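Local coordinates for protein uroporphyrinogen-III C-methyltransferase (PDB 1S4D) that catalyses the two successive S-adenosyl-L-methionine-dependent methylations, at C-2 and C-7, that turn uroporphyrinogen III into precorrin-2 on the way to cobalamin and siroheme, at residues R84-A89 against H119-R124. Sequence-based numbering, arbitrary orientation. Where two conformers were deposited one is given.
Sequences RLVELA and HQVPFR
V86 and A89, one turn apart on helix 78-90, meet H119 and V121 through carbon atoms alone; no hydrogen bond crosses between the segments, and 183 Å² is buried in all. Both methyls of V86 reach the base of the histidine side chain: CG1 lies 3.7 Å from H119 CB, and CG2 is 4.0 Å from the same CB, so the two methyls lie against the CB–CG bond of H119 from one side, the side chains crossing at about a right angle. The ring itself is approached obliquely. With V86 CG1 anti to the backbone N (chi1 169°), this methyl also faces V121, at 4.3 Å from V121 CG2. The closer contact of V121 is made by its CG1, likewise anti to the backbone N (chi1 174°), which comes within 3.6 Å of A89 CB, whereas CG2 lies between V86 and A89. An alanine in place of V86 would lose both methyls, which would probably open a gap beside H119 CB and CG and remove one of the two helix side chains beside V121 CG2. The path of the second segment follows from a Schellman motif: Q120, with positive phi (67°), is the C-prime residue, and V121 N and Q120 N bond back to L116 O and V117 O. L116 also touches V86, while V17 of strand 16-21 touches both A89 and V121, extending the apolar cluster to the sheet. Beyond V121 the chain enters strand 123-126, whose R124 pairs by backbone with V17 and L19. Helix 78-90 thus packs against the connection from helix 109-118 into an edge strand of the parallel sheet within this chain, in an alpha/beta domain of the tetrapyrrole methylase family, with a Schellman motif ending helix 109-118 just before the strand.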
loop_
_atom_site.group_PDB
_atom_site.type_symbol
_atom_site.label_atom_id
_atom_site.label_comp_id
_atom_site.label_asym_id
_atom_site.label_seq_id
_atom_site.Cartn_x
_atom_site.Cartn_y
_atom_site.Cartn_z
ATOM N N ARG B 84 9.831 24.216 -5.995
ATOM C CA ARG B 84 10.999 24.269 -5.116
ATOM C C ARG B 84 11.864 23.035 -5.366
ATOM O O ARG B 84 13.101 23.144 -5.415
ATOM C CB ARG B 84 10.602 24.450 -3.625
ATOM C CG ARG B 84 11.550 23.841 -2.566
ATOM C CD ARG B 84 12.332 24.816 -1.639
ATOM N NE ARG B 84 13.450 25.470 -2.312
ATOM C CZ ARG B 84 14.680 25.687 -1.804
ATOM N NH1 ARG B 84 15.580 26.309 -2.548
ATOM N NH2 ARG B 84 15.048 25.297 -0.594
ATOM N N LEU B 85 11.212 21.880 -5.557
ATOM C CA LEU B 85 11.896 20.653 -5.966
ATOM C C LEU B 85 12.664 20.858 -7.269
ATOM O O LEU B 85 13.822 20.464 -7.388
ATOM C CB LEU B 85 10.912 19.490 -6.113
ATOM C CG LEU B 85 10.205 19.008 -4.830
ATOM C CD1 LEU B 85 9.343 17.761 -5.108
ATOM C CD2 LEU B 85 11.175 18.810 -3.645
ATOM N N VAL B 86 12.023 21.503 -8.231
ATOM C CA VAL B 86 12.656 21.828 -9.488
ATOM C C VAL B 86 13.849 22.768 -9.254
ATOM O O VAL B 86 14.890 22.615 -9.887
ATOM C CB VAL B 86 11.625 22.417 -10.496
ATOM C CG1 VAL B 86 12.312 23.029 -11.740
ATOM C CG2 VAL B 86 10.621 21.342 -10.905
ATOM N N GLU B 87 13.711 23.718 -8.331
ATOM C CA GLU B 87 14.774 24.695 -8.118
ATOM C C GLU B 87 16.011 24.012 -7.511
ATOM O O GLU B 87 17.143 24.247 -7.947
ATOM C CB GLU B 87 14.267 25.890 -7.300
ATOM C CG GLU B 87 15.334 26.739 -6.638
ATOM C CD GLU B 87 14.745 27.767 -5.683
ATOM O OE1 GLU B 87 14.581 28.927 -6.110
ATOM O OE2 GLU B 87 14.437 27.441 -4.514
ATOM N N LEU B 88 15.766 23.137 -6.539
ATOM C CA LEU B 88 16.795 22.319 -5.899
ATOM C C LEU B 88 17.532 21.408 -6.866
ATOM O O LEU B 88 18.760 21.291 -6.802
ATOM C CB LEU B 88 16.165 21.494 -4.777
ATOM C CG LEU B 88 15.705 22.361 -3.598
ATOM C CD1 LEU B 88 14.693 21.599 -2.750
ATOM C CD2 LEU B 88 16.896 22.867 -2.758
ATOM N N ALA B 89 16.774 20.772 -7.758
ATOM C CA ALA B 89 17.322 19.870 -8.751
ATOM C C ALA B 89 18.145 20.601 -9.843
ATOM O O ALA B 89 19.270 20.198 -10.168
ATOM C CB ALA B 89 16.218 19.054 -9.347
ATOM N N HIS B 119 9.372 20.450 -16.312
ATOM C CA HIS B 119 10.581 21.264 -16.203
ATOM C C HIS B 119 11.847 20.458 -16.458
ATOM O O HIS B 119 12.946 20.896 -16.092
ATOM C CB HIS B 119 10.666 21.942 -14.837
ATOM C CG HIS B 119 9.478 22.787 -14.501
ATOM N ND1 HIS B 119 9.471 24.158 -14.658
ATOM C CD2 HIS B 119 8.261 22.458 -14.007
ATOM C CE1 HIS B 119 8.300 24.637 -14.283
ATOM N NE2 HIS B 119 7.547 23.626 -13.880
ATOM N N GLN B 120 11.682 19.283 -17.078
ATOM C CA GLN B 120 12.814 18.466 -17.567
ATOM C C GLN B 120 13.696 17.899 -16.433
ATOM O O GLN B 120 14.907 17.732 -16.595
ATOM C CB GLN B 120 13.674 19.245 -18.577
ATOM C CG GLN B 120 12.917 19.834 -19.745
ATOM C CD GLN B 120 12.670 18.813 -20.808
ATOM O OE1 GLN B 120 11.661 18.116 -20.768
ATOM N NE2 GLN B 120 13.593 18.702 -21.761
ATOM N N VAL B 121 13.096 17.594 -15.287
ATOM C CA VAL B 121 13.870 17.047 -14.176
ATOM C C VAL B 121 13.598 15.544 -14.057
ATOM O O VAL B 121 12.446 15.147 -13.918
ATOM C CB VAL B 121 13.533 17.784 -12.863
ATOM C CG1 VAL B 121 14.209 17.141 -11.674
ATOM C CG2 VAL B 121 13.925 19.241 -12.961
ATOM N N PRO B 122 14.624 14.692 -14.122
ATOM C CA PRO B 122 14.392 13.244 -13.968
ATOM C C PRO B 122 14.007 12.919 -12.537
ATOM O O PRO B 122 14.385 13.658 -11.609
ATOM C CB PRO B 122 15.739 12.612 -14.326
ATOM C CG PRO B 122 16.748 13.677 -14.094
ATOM C CD PRO B 122 16.052 15.010 -14.309
ATOM N N PHE B 123 13.249 11.835 -12.363
ATOM C CA PHE B 123 12.777 11.421 -11.044
ATOM C C PHE B 123 12.632 9.931 -11.001
ATOM O O PHE B 123 12.536 9.277 -12.036
ATOM C CB PHE B 123 11.423 12.057 -10.710
ATOM C CG PHE B 123 10.314 11.602 -11.600
ATOM C CD1 PHE B 123 9.453 10.606 -11.201
ATOM C CD2 PHE B 123 10.134 12.180 -12.850
ATOM C CE1 PHE B 123 8.437 10.175 -12.032
ATOM C CE2 PHE B 123 9.120 11.758 -13.694
ATOM C CZ PHE B 123 8.273 10.747 -13.289
ATOM N N ARG B 124 12.604 9.407 -9.780
ATOM C CA ARG B 124 12.260 8.024 -9.510
ATOM C C ARG B 124 11.090 8.061 -8.514
ATOM O O ARG B 124 10.989 9.024 -7.741
ATOM C CB ARG B 124 13.463 7.313 -8.877
ATOM C CG ARG B 124 13.100 6.022 -8.137
ATOM C CD ARG B 124 14.279 5.225 -7.634
ATOM N NE ARG B 124 15.105 4.710 -8.725
ATOM C CZ ARG B 124 15.256 3.433 -9.039
ATOM N NH1 ARG B 124 14.619 2.483 -8.358
ATOM N NH2 ARG B 124 16.052 3.107 -10.051
#